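Local coordinates for protein RavA (Legionella pneumophila str. Paris, PDB 6WO6) that is a Legionella pneumophila effector, probably acting in host cells during infection, and folds as an elongated chain made mainly of helices, at residues A[130-135]-A[201-206]; A[149-154]-A[169-174]; A[187-192]-A[205-210]. The protein carries 2 engineered substitutions. All coordinates share one frame; numbering follows the deposited sequence.

Interaction 1 of 3, residues A[130-135]-A[201-206]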
ATOM      1  N   ASN A 130     -11.380   5.251  -7.214  1.00 64.40           N
ATOM      2  CA  ASN A 130     -10.612   4.014  -7.276  1.00 63.56           C
ATOM      3  C   ASN A 130      -9.111   4.267  -7.352  1.00 59.81           C
ATOM      4  O   ASN A 130      -8.349   3.320  -7.579  1.00 57.96           O
ATOM      5  CB  ASN A 130     -11.054   3.160  -8.470  1.00 67.07           C
ATOM      6  CG  ASN A 130     -12.475   2.651  -8.332  1.00 71.07           C
ATOM      7  OD1 ASN A 130     -12.915   2.291  -7.240  1.00 73.03           O
ATOM      8  ND2 ASN A 130     -13.200   2.620  -9.441  1.00 72.09           N
ATOM      9  N   GLU A 131      -8.667   5.512  -7.163  1.00 54.54           N
ATOM     10  CA  GLU A 131      -7.244   5.819  -7.283  1.00 53.19           C
ATOM     11  C   GLU A 131      -6.436   5.158  -6.173  1.00 54.13           C
ATOM     12  O   GLU A 131      -5.371   4.584  -6.430  1.00 55.34           O
ATOM     13  CB  GLU A 131      -7.027   7.333  -7.271  1.00 53.92           C
ATOM     14  CG  GLU A 131      -7.899   8.119  -8.247  1.00 55.77           C
ATOM     15  CD  GLU A 131      -9.235   8.534  -7.650  1.00 60.24           C
ATOM     16  OE1 GLU A 131      -9.714   7.861  -6.714  1.00 63.12           O
ATOM     17  OE2 GLU A 131      -9.807   9.541  -8.115  1.00 62.27           O
ATOM     18  N   VAL A 132      -6.922   5.230  -4.931  1.00 52.55           N
ATOM     19  CA  VAL A 132      -6.192   4.640  -3.811  1.00 50.80           C
ATOM     20  C   VAL A 132      -6.079   3.128  -3.978  1.00 49.78           C
ATOM     21  O   VAL A 132      -5.008   2.547  -3.772  1.00 50.56           O
ATOM     22  CB  VAL A 132      -6.863   5.019  -2.478  1.00 50.22           C
ATOM     23  CG1 VAL A 132      -6.198   4.300  -1.323  1.00 46.41           C
ATOM     24  CG2 VAL A 132      -6.808   6.524  -2.270  1.00 52.74           C
ATOM     25  N   ALA A 133      -7.176   2.471  -4.365  1.00 48.61           N
ATOM     26  CA  ALA A 133      -7.154   1.018  -4.497  1.00 49.35           C
ATOM     27  C   ALA A 133      -6.178   0.575  -5.580  1.00 52.32           C
ATOM     28  O   ALA A 133      -5.385  -0.355  -5.371  1.00 53.71           O
ATOM     29  CB  ALA A 133      -8.561   0.495  -4.794  1.00 49.23           C
ATOM     30  N   ILE A 134      -6.213   1.235  -6.741  1.00 52.26           N
ATOM     31  CA  ILE A 134      -5.340   0.843  -7.842  1.00 52.16           C
ATOM     32  C   ILE A 134      -3.886   1.152  -7.507  1.00 50.58           C
ATOM     33  O   ILE A 134      -2.983   0.370  -7.828  1.00 51.75           O
ATOM     34  CB  ILE A 134      -5.776   1.528  -9.151  1.00 53.66           C
ATOM     35  CG1 ILE A 134      -7.193   1.099  -9.541  1.00 55.06           C
ATOM     36  CG2 ILE A 134      -4.809   1.192 -10.274  1.00 55.01           C
ATOM     37  CD1 ILE A 134      -7.719   1.786 -10.785  1.00 52.86           C
ATOM     38  N   ALA A 135      -3.633   2.290  -6.853  1.00 48.36           N
ATOM     39  CA  ALA A 135      -2.268   2.614  -6.457  1.00 47.98           C
ATOM     40  C   ALA A 135      -1.733   1.593  -5.458  1.00 49.80           C
ATOM     41  O   ALA A 135      -0.574   1.171  -5.550  1.00 50.71           O
ATOM     42  CB  ALA A 135      -2.210   4.028  -5.879  1.00 46.37           C
ATOM     43  N   ILE A 201      -1.157   6.389   6.115  1.00 49.41           N
ATOM     44  CA  ILE A 201      -2.509   6.004   6.510  1.00 50.44           C
ATOM     45  C   ILE A 201      -3.319   5.554   5.297  1.00 54.74           C
ATOM     46  O   ILE A 201      -4.016   4.533   5.342  1.00 54.50           O
ATOM     47  CB  ILE A 201      -3.195   7.162   7.258  1.00 47.33           C
ATOM     48  CG1 ILE A 201      -2.496   7.410   8.597  1.00 43.72           C
ATOM     49  CG2 ILE A 201      -4.675   6.871   7.464  1.00 46.92           C
ATOM     50  CD1 ILE A 201      -3.029   8.598   9.357  1.00 43.91           C
ATOM     51  N   GLU A 202      -3.236   6.307   4.193  1.00 58.58           N
ATOM     52  CA  GLU A 202      -4.006   5.975   2.997  1.00 60.15           C
ATOM     53  C   GLU A 202      -3.650   4.598   2.453  1.00 58.71           C
ATOM     54  O   GLU A 202      -4.513   3.911   1.895  1.00 61.04           O
ATOM     55  CB  GLU A 202      -3.786   7.035   1.915  1.00 62.35           C
ATOM     56  CG  GLU A 202      -4.860   8.111   1.861  1.00 67.61           C
ATOM     57  CD  GLU A 202      -4.618   9.125   0.754  1.00 71.17           C
ATOM     58  OE1 GLU A 202      -3.557   9.048   0.098  1.00 71.68           O
ATOM     59  OE2 GLU A 202      -5.486  10.001   0.542  1.00 72.53           O
ATOM     60  N   PHE A 203      -2.396   4.178   2.605  1.00 54.33           N
ATOM     61  CA  PHE A 203      -1.914   2.911   2.070  1.00 52.16           C
ATOM     62  C   PHE A 203      -1.423   1.994   3.184  1.00 49.67           C
ATOM     63  O   PHE A 203      -0.398   1.323   3.051  1.00 48.99           O
ATOM     64  CB  PHE A 203      -0.809   3.141   1.042  1.00 53.08           C
ATOM     65  CG  PHE A 203      -1.239   3.973  -0.135  1.00 54.94           C
ATOM     66  CD1 PHE A 203      -1.998   3.417  -1.155  1.00 56.08           C
ATOM     67  CD2 PHE A 203      -0.876   5.308  -0.227  1.00 54.85           C
ATOM     68  CE1 PHE A 203      -2.393   4.183  -2.243  1.00 55.85           C
ATOM     69  CE2 PHE A 203      -1.267   6.078  -1.310  1.00 54.18           C
ATOM     70  CZ  PHE A 203      -2.026   5.515  -2.319  1.00 54.96           C
ATOM     71  N   ALA A 204      -2.167   1.944   4.293  1.00 48.90           N
ATOM     72  CA  ALA A 204      -1.729   1.200   5.471  1.00 45.53           C
ATOM     73  C   ALA A 204      -1.591  -0.296   5.209  1.00 47.91           C
ATOM     74  O   ALA A 204      -0.805  -0.960   5.898  1.00 49.20           O
ATOM     75  CB  ALA A 204      -2.697   1.433   6.631  1.00 41.87           C
ATOM     76  N   SER A 205      -2.328  -0.836   4.232  1.00 49.36           N
ATOM     77  CA  SER A 205      -2.206  -2.257   3.916  1.00 53.76           C
ATOM     78  C   SER A 205      -0.779  -2.631   3.539  1.00 52.65           C
ATOM     79  O   SER A 205      -0.366  -3.779   3.736  1.00 53.52           O
ATOM     80  CB  SER A 205      -3.159  -2.634   2.784  1.00 60.38           C
ATOM     81  OG  SER A 205      -4.476  -2.197   3.058  1.00 65.45           O
ATOM     82  N   LEU A 206      -0.011  -1.676   3.006  1.00 51.53           N
ATOM     83  CA  LEU A 206       1.377  -1.937   2.644  1.00 51.38           C
ATOM     84  C   LEU A 206       2.232  -2.327   3.842  1.00 54.30           C
ATOM     85  O   LEU A 206       3.292  -2.937   3.658  1.00 56.24           O
ATOM     86  CB  LEU A 206       1.983  -0.712   1.959  1.00 46.98           C
ATOM     87  CG  LEU A 206       1.456  -0.397   0.563  1.00 45.65           C
ATOM     88  CD1 LEU A 206       2.220   0.770  -0.041  1.00 44.66           C
ATOM     89  CD2 LEU A 206       1.558  -1.629  -0.317  1.00 46.81           C
TER

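Interaction 2 of 3, residues A[149-154]-A[169-174]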
ATOM      1  N   ARG A 149       9.392   2.881 -13.963  1.00 76.65           N
ATOM      2  CA  ARG A 149       8.915   2.870 -15.341  1.00 77.32           C
ATOM      3  C   ARG A 149       7.391   2.885 -15.386  1.00 72.77           C
ATOM      4  O   ARG A 149       6.794   3.714 -16.085  1.00 72.22           O
ATOM      5  CB  ARG A 149       9.474   1.656 -16.088  1.00 82.48           C
ATOM      6  CG  ARG A 149       9.006   1.549 -17.533  1.00 85.62           C
ATOM      7  CD  ARG A 149      10.147   1.223 -18.485  1.00 92.11           C
ATOM      8  NE  ARG A 149      10.744   2.430 -19.053  1.00 97.18           N
ATOM      9  CZ  ARG A 149      10.241   3.095 -20.090  1.00100.63           C
ATOM     10  NH1 ARG A 149      10.849   4.183 -20.543  1.00102.28           N
ATOM     11  NH2 ARG A 149       9.125   2.674 -20.674  1.00100.80           N
ATOM     12  N   VAL A 150       6.755   1.972 -14.637  1.00 69.67           N
ATOM     13  CA  VAL A 150       5.303   1.998 -14.446  1.00 66.03           C
ATOM     14  C   VAL A 150       4.846   3.424 -14.196  1.00 66.27           C
ATOM     15  O   VAL A 150       4.069   3.994 -14.971  1.00 66.51           O
ATOM     16  CB  VAL A 150       4.887   1.072 -13.286  1.00 61.79           C
ATOM     17  CG1 VAL A 150       3.415   1.258 -12.944  1.00 58.10           C
ATOM     18  CG2 VAL A 150       5.167  -0.380 -13.617  1.00 63.60           C
ATOM     19  N   SER A 151       5.366   4.025 -13.121  1.00 66.16           N
ATOM     20  CA  SER A 151       5.017   5.396 -12.760  1.00 64.50           C
ATOM     21  C   SER A 151       5.115   6.329 -13.962  1.00 65.04           C
ATOM     22  O   SER A 151       4.177   7.081 -14.253  1.00 63.53           O
ATOM     23  CB  SER A 151       5.921   5.881 -11.623  1.00 62.42           C
ATOM     24  OG  SER A 151       5.413   7.064 -11.030  1.00 58.91           O
ATOM     25  N   GLN A 152       6.232   6.263 -14.698  1.00 68.25           N
ATOM     26  CA  GLN A 152       6.410   7.171 -15.829  1.00 71.37           C
ATOM     27  C   GLN A 152       5.268   7.035 -16.826  1.00 70.27           C
ATOM     28  O   GLN A 152       4.695   8.042 -17.261  1.00 70.35           O
ATOM     29  CB  GLN A 152       7.750   6.917 -16.520  1.00 76.81           C
ATOM     30  CG  GLN A 152       8.023   7.893 -17.657  1.00 81.62           C
ATOM     31  CD  GLN A 152       9.178   7.466 -18.544  1.00 87.25           C
ATOM     32  OE1 GLN A 152       9.006   7.261 -19.748  1.00 88.16           O
ATOM     33  NE2 GLN A 152      10.363   7.342 -17.956  1.00 89.97           N
ATOM     34  N   ASN A 153       4.902   5.796 -17.173  1.00 68.34           N
ATOM     35  CA  ASN A 153       3.778   5.588 -18.080  1.00 64.06           C
ATOM     36  C   ASN A 153       2.530   6.287 -17.559  1.00 60.82           C
ATOM     37  O   ASN A 153       1.855   7.013 -18.300  1.00 61.36           O
ATOM     38  CB  ASN A 153       3.528   4.089 -18.274  1.00 63.56           C
ATOM     39  CG  ASN A 153       4.487   3.459 -19.270  1.00 66.22           C
ATOM     40  OD1 ASN A 153       5.516   4.039 -19.614  1.00 68.63           O
ATOM     41  ND2 ASN A 153       4.149   2.261 -19.740  1.00 66.43           N
ATOM     42  N   ILE A 154       2.237   6.122 -16.265  1.00 59.30           N
ATOM     43  CA  ILE A 154       1.048   6.741 -15.688  1.00 57.97           C
ATOM     44  C   ILE A 154       1.104   8.254 -15.830  1.00 60.45           C
ATOM     45  O   ILE A 154       0.075   8.905 -16.052  1.00 61.67           O
ATOM     46  CB  ILE A 154       0.887   6.322 -14.214  1.00 56.05           C
ATOM     47  CG1 ILE A 154       0.873   4.798 -14.084  1.00 54.79           C
ATOM     48  CG2 ILE A 154      -0.393   6.900 -13.640  1.00 56.26           C
ATOM     49  CD1 ILE A 154      -0.336   4.157 -14.694  1.00 53.91           C
ATOM     50  N   HIS A 169       2.690   8.200  -4.448  1.00 48.37           N
ATOM     51  CA  HIS A 169       2.696   8.104  -2.990  1.00 50.20           C
ATOM     52  C   HIS A 169       2.826   6.656  -2.524  1.00 53.53           C
ATOM     53  O   HIS A 169       3.622   6.344  -1.625  1.00 54.70           O
ATOM     54  CB  HIS A 169       1.424   8.738  -2.430  1.00 51.30           C
ATOM     55  CG  HIS A 169       1.358  10.222  -2.612  1.00 55.71           C
ATOM     56  ND1 HIS A 169       0.186  10.935  -2.474  1.00 57.61           N
ATOM     57  CD2 HIS A 169       2.318  11.129  -2.911  1.00 57.87           C
ATOM     58  CE1 HIS A 169       0.427  12.217  -2.686  1.00 58.90           C
ATOM     59  NE2 HIS A 169       1.713  12.361  -2.952  1.00 58.46           N
ATOM     60  N   ALA A 170       2.037   5.755  -3.118  1.00 52.55           N
ATOM     61  CA  ALA A 170       2.088   4.351  -2.718  1.00 49.63           C
ATOM     62  C   ALA A 170       3.446   3.737  -3.031  1.00 50.17           C
ATOM     63  O   ALA A 170       3.981   2.959  -2.227  1.00 52.92           O
ATOM     64  CB  ALA A 170       0.971   3.564  -3.405  1.00 48.18           C
ATOM     65  N   PHE A 171       4.021   4.073  -4.190  1.00 49.72           N
ATOM     66  CA  PHE A 171       5.360   3.589  -4.513  1.00 51.40           C
ATOM     67  C   PHE A 171       6.384   4.075  -3.496  1.00 50.21           C
ATOM     68  O   PHE A 171       7.265   3.313  -3.079  1.00 50.14           O
ATOM     69  CB  PHE A 171       5.756   4.030  -5.923  1.00 54.71           C
ATOM     70  CG  PHE A 171       5.242   3.132  -7.009  1.00 57.36           C
ATOM     71  CD1 PHE A 171       4.906   1.817  -6.735  1.00 58.53           C
ATOM     72  CD2 PHE A 171       5.102   3.599  -8.305  1.00 59.55           C
ATOM     73  CE1 PHE A 171       4.435   0.983  -7.736  1.00 60.35           C
ATOM     74  CE2 PHE A 171       4.632   2.772  -9.311  1.00 61.05           C
ATOM     75  CZ  PHE A 171       4.298   1.462  -9.025  1.00 61.60           C
ATOM     76  N   ALA A 172       6.284   5.345  -3.083  1.00 49.12           N
ATOM     77  CA  ALA A 172       7.213   5.870  -2.087  1.00 49.31           C
ATOM     78  C   ALA A 172       7.084   5.128  -0.762  1.00 50.08           C
ATOM     79  O   ALA A 172       8.093   4.783  -0.130  1.00 50.22           O
ATOM     80  CB  ALA A 172       6.975   7.367  -1.884  1.00 44.15           C
ATOM     81  N   VAL A 173       5.849   4.882  -0.321  1.00 49.20           N
ATOM     82  CA  VAL A 173       5.649   4.188   0.949  1.00 47.58           C
ATOM     83  C   VAL A 173       6.214   2.771   0.881  1.00 52.51           C
ATOM     84  O   VAL A 173       6.876   2.307   1.819  1.00 54.12           O
ATOM     85  CB  VAL A 173       4.161   4.196   1.339  1.00 44.17           C
ATOM     86  CG1 VAL A 173       3.899   3.210   2.468  1.00 43.23           C
ATOM     87  CG2 VAL A 173       3.743   5.593   1.758  1.00 41.10           C
ATOM     88  N   ARG A 174       5.983   2.071  -0.233  1.00 55.40           N
ATOM     89  CA  ARG A 174       6.533   0.724  -0.381  1.00 58.87           C
ATOM     90  C   ARG A 174       8.059   0.746  -0.363  1.00 60.31           C
ATOM     91  O   ARG A 174       8.701  -0.069   0.315  1.00 61.72           O
ATOM     92  CB  ARG A 174       6.019   0.087  -1.672  1.00 61.22           C
ATOM     93  CG  ARG A 174       6.575  -1.301  -1.947  1.00 64.92           C
ATOM     94  CD  ARG A 174       5.771  -2.379  -1.240  1.00 69.23           C
ATOM     95  NE  ARG A 174       6.486  -3.651  -1.195  1.00 76.39           N
ATOM     96  CZ  ARG A 174       6.509  -4.540  -2.185  1.00 81.90           C
ATOM     97  NH1 ARG A 174       7.190  -5.669  -2.046  1.00 84.65           N
ATOM     98  NH2 ARG A 174       5.855  -4.302  -3.312  1.00 83.59           N
TER

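Interaction 3 of 3, residues A[187-192]-A[205-210]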
ATOM      1  N   ASP A 187      14.748   3.760  12.139  1.00 53.09           N
ATOM      2  CA  ASP A 187      14.359   5.089  12.601  1.00 55.50           C
ATOM      3  C   ASP A 187      14.351   6.098  11.459  1.00 59.71           C
ATOM      4  O   ASP A 187      13.633   7.106  11.524  1.00 62.47           O
ATOM      5  CB  ASP A 187      15.297   5.561  13.709  1.00 55.65           C
ATOM      6  CG  ASP A 187      16.756   5.523  13.294  1.00 57.32           C
ATOM      7  OD1 ASP A 187      17.250   4.421  12.978  1.00 57.99           O
ATOM      8  OD2 ASP A 187      17.406   6.593  13.273  1.00 58.09           O
ATOM      9  N   GLN A 188      15.143   5.848  10.413  1.00 59.85           N
ATOM     10  CA  GLN A 188      15.189   6.767   9.281  1.00 58.71           C
ATOM     11  C   GLN A 188      13.889   6.752   8.489  1.00 55.09           C
ATOM     12  O   GLN A 188      13.573   7.732   7.806  1.00 56.67           O
ATOM     13  CB  GLN A 188      16.376   6.428   8.384  1.00 60.65           C
ATOM     14  CG  GLN A 188      17.727   6.655   9.056  1.00 63.28           C
ATOM     15  CD  GLN A 188      18.886   6.131   8.237  1.00 66.01           C
ATOM     16  OE1 GLN A 188      18.701   5.329   7.318  1.00 66.80           O
ATOM     17  NE2 GLN A 188      20.093   6.581   8.564  1.00 66.97           N
ATOM     18  N   PHE A 189      13.126   5.659   8.563  1.00 51.10           N
ATOM     19  CA  PHE A 189      11.793   5.646   7.968  1.00 47.96           C
ATOM     20  C   PHE A 189      10.943   6.780   8.519  1.00 49.58           C
ATOM     21  O   PHE A 189      10.159   7.397   7.789  1.00 50.70           O
ATOM     22  CB  PHE A 189      11.116   4.296   8.227  1.00 45.51           C
ATOM     23  CG  PHE A 189       9.732   4.189   7.648  1.00 45.00           C
ATOM     24  CD1 PHE A 189       9.546   3.765   6.340  1.00 44.05           C
ATOM     25  CD2 PHE A 189       8.616   4.515   8.406  1.00 44.63           C
ATOM     26  CE1 PHE A 189       8.276   3.668   5.801  1.00 42.65           C
ATOM     27  CE2 PHE A 189       7.343   4.424   7.868  1.00 43.00           C
ATOM     28  CZ  PHE A 189       7.175   3.998   6.565  1.00 42.00           C
ATOM     29  N   PHE A 190      11.095   7.075   9.809  1.00 50.85           N
ATOM     30  CA  PHE A 190      10.309   8.107  10.470  1.00 49.68           C
ATOM     31  C   PHE A 190      10.980   9.472  10.439  1.00 50.74           C
ATOM     32  O   PHE A 190      10.285  10.494  10.391  1.00 50.64           O
ATOM     33  CB  PHE A 190      10.037   7.702  11.921  1.00 46.23           C
ATOM     34  CG  PHE A 190       9.317   6.392  12.057  1.00 43.08           C
ATOM     35  CD1 PHE A 190      10.014   5.194  12.029  1.00 43.07           C
ATOM     36  CD2 PHE A 190       7.942   6.356  12.209  1.00 42.04           C
ATOM     37  CE1 PHE A 190       9.348   3.983  12.150  1.00 42.76           C
ATOM     38  CE2 PHE A 190       7.273   5.150  12.333  1.00 41.90           C
ATOM     39  CZ  PHE A 190       7.978   3.962  12.303  1.00 41.17           C
ATOM     40  N   SER A 191      12.310   9.519  10.470  1.00 51.19           N
ATOM     41  CA  SER A 191      13.023  10.788  10.471  1.00 54.01           C
ATOM     42  C   SER A 191      13.281  11.335   9.071  1.00 55.64           C
ATOM     43  O   SER A 191      13.928  12.379   8.944  1.00 56.80           O
ATOM     44  CB  SER A 191      14.354  10.651  11.219  1.00 56.43           C
ATOM     45  OG  SER A 191      15.190   9.684  10.608  1.00 57.36           O
ATOM     46  N   SER A 192      12.797  10.666   8.028  1.00 57.19           N
ATOM     47  CA  SER A 192      13.028  11.130   6.668  1.00 60.26           C
ATOM     48  C   SER A 192      12.272  12.426   6.399  1.00 62.97           C
ATOM     49  O   SER A 192      11.174  12.653   6.913  1.00 63.21           O
ATOM     50  CB  SER A 192      12.605  10.062   5.656  1.00 59.68           C
ATOM     51  OG  SER A 192      12.717  10.532   4.323  1.00 60.89           O
ATOM     52  N   SER A 205      -2.328  -0.836   4.232  1.00 49.36           N
ATOM     53  CA  SER A 205      -2.206  -2.257   3.916  1.00 53.76           C
ATOM     54  C   SER A 205      -0.779  -2.631   3.539  1.00 52.65           C
ATOM     55  O   SER A 205      -0.366  -3.779   3.736  1.00 53.52           O
ATOM     56  CB  SER A 205      -3.159  -2.634   2.784  1.00 60.38           C
ATOM     57  OG  SER A 205      -4.476  -2.197   3.058  1.00 65.45           O
ATOM     58  N   LEU A 206      -0.011  -1.676   3.006  1.00 51.53           N
ATOM     59  CA  LEU A 206       1.377  -1.937   2.644  1.00 51.38           C
ATOM     60  C   LEU A 206       2.232  -2.327   3.842  1.00 54.30           C
ATOM     61  O   LEU A 206       3.292  -2.937   3.658  1.00 56.24           O
ATOM     62  CB  LEU A 206       1.983  -0.712   1.959  1.00 46.98           C
ATOM     63  CG  LEU A 206       1.456  -0.397   0.563  1.00 45.65           C
ATOM     64  CD1 LEU A 206       2.220   0.770  -0.041  1.00 44.66           C
ATOM     65  CD2 LEU A 206       1.558  -1.629  -0.317  1.00 46.81           C
ATOM     66  N   PHE A 207       1.811  -1.991   5.060  1.00 53.85           N
ATOM     67  CA  PHE A 207       2.584  -2.398   6.226  1.00 53.11           C
ATOM     68  C   PHE A 207       2.340  -3.851   6.613  1.00 55.24           C
ATOM     69  O   PHE A 207       3.058  -4.376   7.473  1.00 52.26           O
ATOM     70  CB  PHE A 207       2.286  -1.461   7.399  1.00 49.39           C
ATOM     71  CG  PHE A 207       2.792  -0.063   7.184  1.00 46.89           C
ATOM     72  CD1 PHE A 207       4.072   0.293   7.576  1.00 46.44           C
ATOM     73  CD2 PHE A 207       2.000   0.889   6.560  1.00 45.85           C
ATOM     74  CE1 PHE A 207       4.547   1.576   7.360  1.00 46.09           C
ATOM     75  CE2 PHE A 207       2.468   2.175   6.347  1.00 44.35           C
ATOM     76  CZ  PHE A 207       3.742   2.518   6.745  1.00 44.65           C
ATOM     77  N   ASN A 208       1.377  -4.524   5.972  1.00 61.03           N
ATOM     78  CA  ASN A 208       1.158  -5.946   6.220  1.00 67.57           C
ATOM     79  C   ASN A 208       2.398  -6.784   5.931  1.00 66.13           C
ATOM     80  O   ASN A 208       2.459  -7.944   6.350  1.00 66.19           O
ATOM     81  CB  ASN A 208      -0.015  -6.451   5.375  1.00 75.89           C
ATOM     82  CG  ASN A 208      -1.353  -5.913   5.849  1.00 81.49           C
ATOM     83  OD1 ASN A 208      -1.431  -5.207   6.855  1.00 81.95           O
ATOM     84  ND2 ASN A 208      -2.414  -6.240   5.118  1.00 84.40           N
ATOM     85  N   VAL A 209       3.385  -6.223   5.229  1.00 64.40           N
ATOM     86  CA  VAL A 209       4.606  -6.963   4.942  1.00 62.32           C
ATOM     87  C   VAL A 209       5.445  -7.150   6.204  1.00 61.70           C
ATOM     88  O   VAL A 209       6.223  -8.106   6.299  1.00 65.78           O
ATOM     89  CB  VAL A 209       5.400  -6.256   3.824  1.00 59.57           C
ATOM     90  CG1 VAL A 209       5.858  -4.876   4.272  1.00 55.66           C
ATOM     91  CG2 VAL A 209       6.582  -7.100   3.378  1.00 61.46           C
ATOM     92  N   ILE A 210       5.300  -6.267   7.201  1.00 57.70           N
ATOM     93  CA  ILE A 210       6.118  -6.388   8.408  1.00 56.09           C
ATOM     94  C   ILE A 210       5.546  -7.373   9.411  1.00 60.95           C
ATOM     95  O   ILE A 210       6.117  -7.530  10.499  1.00 61.93           O
ATOM     96  CB  ILE A 210       6.318  -5.039   9.130  1.00 48.60           C
ATOM     97  CG1 ILE A 210       5.026  -4.592   9.815  1.00 46.55           C
ATOM     98  CG2 ILE A 210       6.835  -3.979   8.169  1.00 44.84           C
ATOM     99  CD1 ILE A 210       5.140  -3.270  10.539  1.00 44.14           C
TER

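Interaction 1 of 3, residues A[130-135]-A[201-206]
V132, in the first turn of helix 131-141, and E202, at the end of helix 197-202, bring the two backbones closest, with their CA atoms 7.3 Å apart. Immediately after E202 the chain departs from helical geometry at F203 (phi -119°, psi 42°) before coiling again as a 3-10 segment, where L206 N bonds to F203 O at 3.0 Å. The phenylalanine therefore sits at the break between two helical pieces. Its CG lies anti to its own carbonyl carbon (chi1 -60°), a setting that carries the ring out against helix 131-141.

One corner of that ring does most of the touching. F203 CE1 lies 3.4 Å from V132 O, which sits at the ring edge near its plane, whereas the methyl A135 CB approaches CE1 obliquely at 3.6 Å. V132 adds its CG1 branch, which lies 3.9 Å from F203 CE1 and 3.7 Å from E202 O. Helix 162-181 completes the site: F203 also packs on A170, and A135 on V167, while the carboxylate of E202 turns to K166 in a salt bridge.

Helix 131-141, the end of helix 197-202 and helix 162-181 thus meet round the F203 ring, in a protein whose helices pack on one another without strands. No hydrogen bond spans the two segments, so their cohesion rests mainly on apolar packing, to which V132 O may add a weak electrostatic attraction for the C-H rim of the ring.

Interaction 2 of 3, residues A[149-154]-A[169-174]
F171 faces V150 and S151 from helix 162-181, and its ring supplies every contact that this helix segment makes with 149-154. The apolar part comes first. V150 CG1, the branch anti to the backbone N (chi1 171°), reaches F171 CZ at 4.0 Å; it lies at the ring edge near its plane, and the two side chains meet at about a right angle. S151 contributes carbon and not its hydroxyl: S151 CB lies 4.1 Å from both CE2 and CD2 of F171.

These helices follow one another in the chain and run in roughly opposite senses, so they form a helical hairpin within an all-helical fold, with S151 and F171 as its nearest CA pair at 8.4 Å. Around the pair, F171 also packs on A139 of helix 131-141, and V150 on H103 and L107 of helix 102-107.

Backbone polarity enters once, through S151 N, which sits near the plane at the edge of the ring, 4.1 Å from F171 CE2, without bonding to it. True hydrogen bonds from these segments lead to other helices: N153 ND2 donates to I106 O, and R174 NH2 donates to A139 O.

Interaction 3 of 3, residues A[187-192]-A[205-210]
F189 and F207 alone join a weakly bonded helical turn to a 3-10 segment, their CA atoms 12.4 Å apart and the gap spanned by two aromatic rings. The arrangement is an aromatic cluster in an all-helical fold, formed beside helix 162-181, whose I177 packs against both rings.

The side chains reach each other from opposite directions by different rotations. In F189, CG stands anti to the backbone N (chi1 180°), extending the ring straight out from its turn. In F207, CG is anti to the carbonyl carbon instead (chi1 -68°), and the ring projects from the 3-10 segment. They touch at their far ends: F189 CZ lies 3.7 Å from both CE1 and CZ of F207. Relative to the F207 ring, that atom is at the edge, close to the plane; relative to the F189 ring, the approach of F207 CE1 is oblique. The planes of this oblique pair stand at 88°, and the ring centroids of F189 and F207 are 5.9 Å apart.

Further rings extend the cluster. F189 CD2 lies 3.8 Å above the plane of the F190 ring, over its centre, while F190 CD1 comes in at the edge of the F189 ring. F190 in turn packs on V233, I237 and F240, and F207 stacks with F240, so both segments meet the same helix, 230-240.

Within the turn that carries F189, one carbonyl gathers several donors. D187 O accepts from S191 N, from F190 N and from the hydroxyl of S191, whose OG sits 3.1 Å from D187 O, above the carbonyl plane and off its lone pairs.

How the interactions relate
Along the chain, both segments of interaction 2 fall between the two segments of interaction 1, and interaction 3 follows it, ending on the same segment as interaction 1: S205 and L206 belong to both. The centres of interactions 1 and 2 lie about 12 Å apart. Interaction 3 is centred about 15 Å from interaction 1 and about 17 Å from interaction 2. Helix 162-181 touches all three contacts. Interaction 2 uses it directly, while the segments of the other two pack beside it, through A170 and I177; L206 CD1 rests 3.6 Å from A170 O. Together they occupy the middle of an elongated protein with no strands.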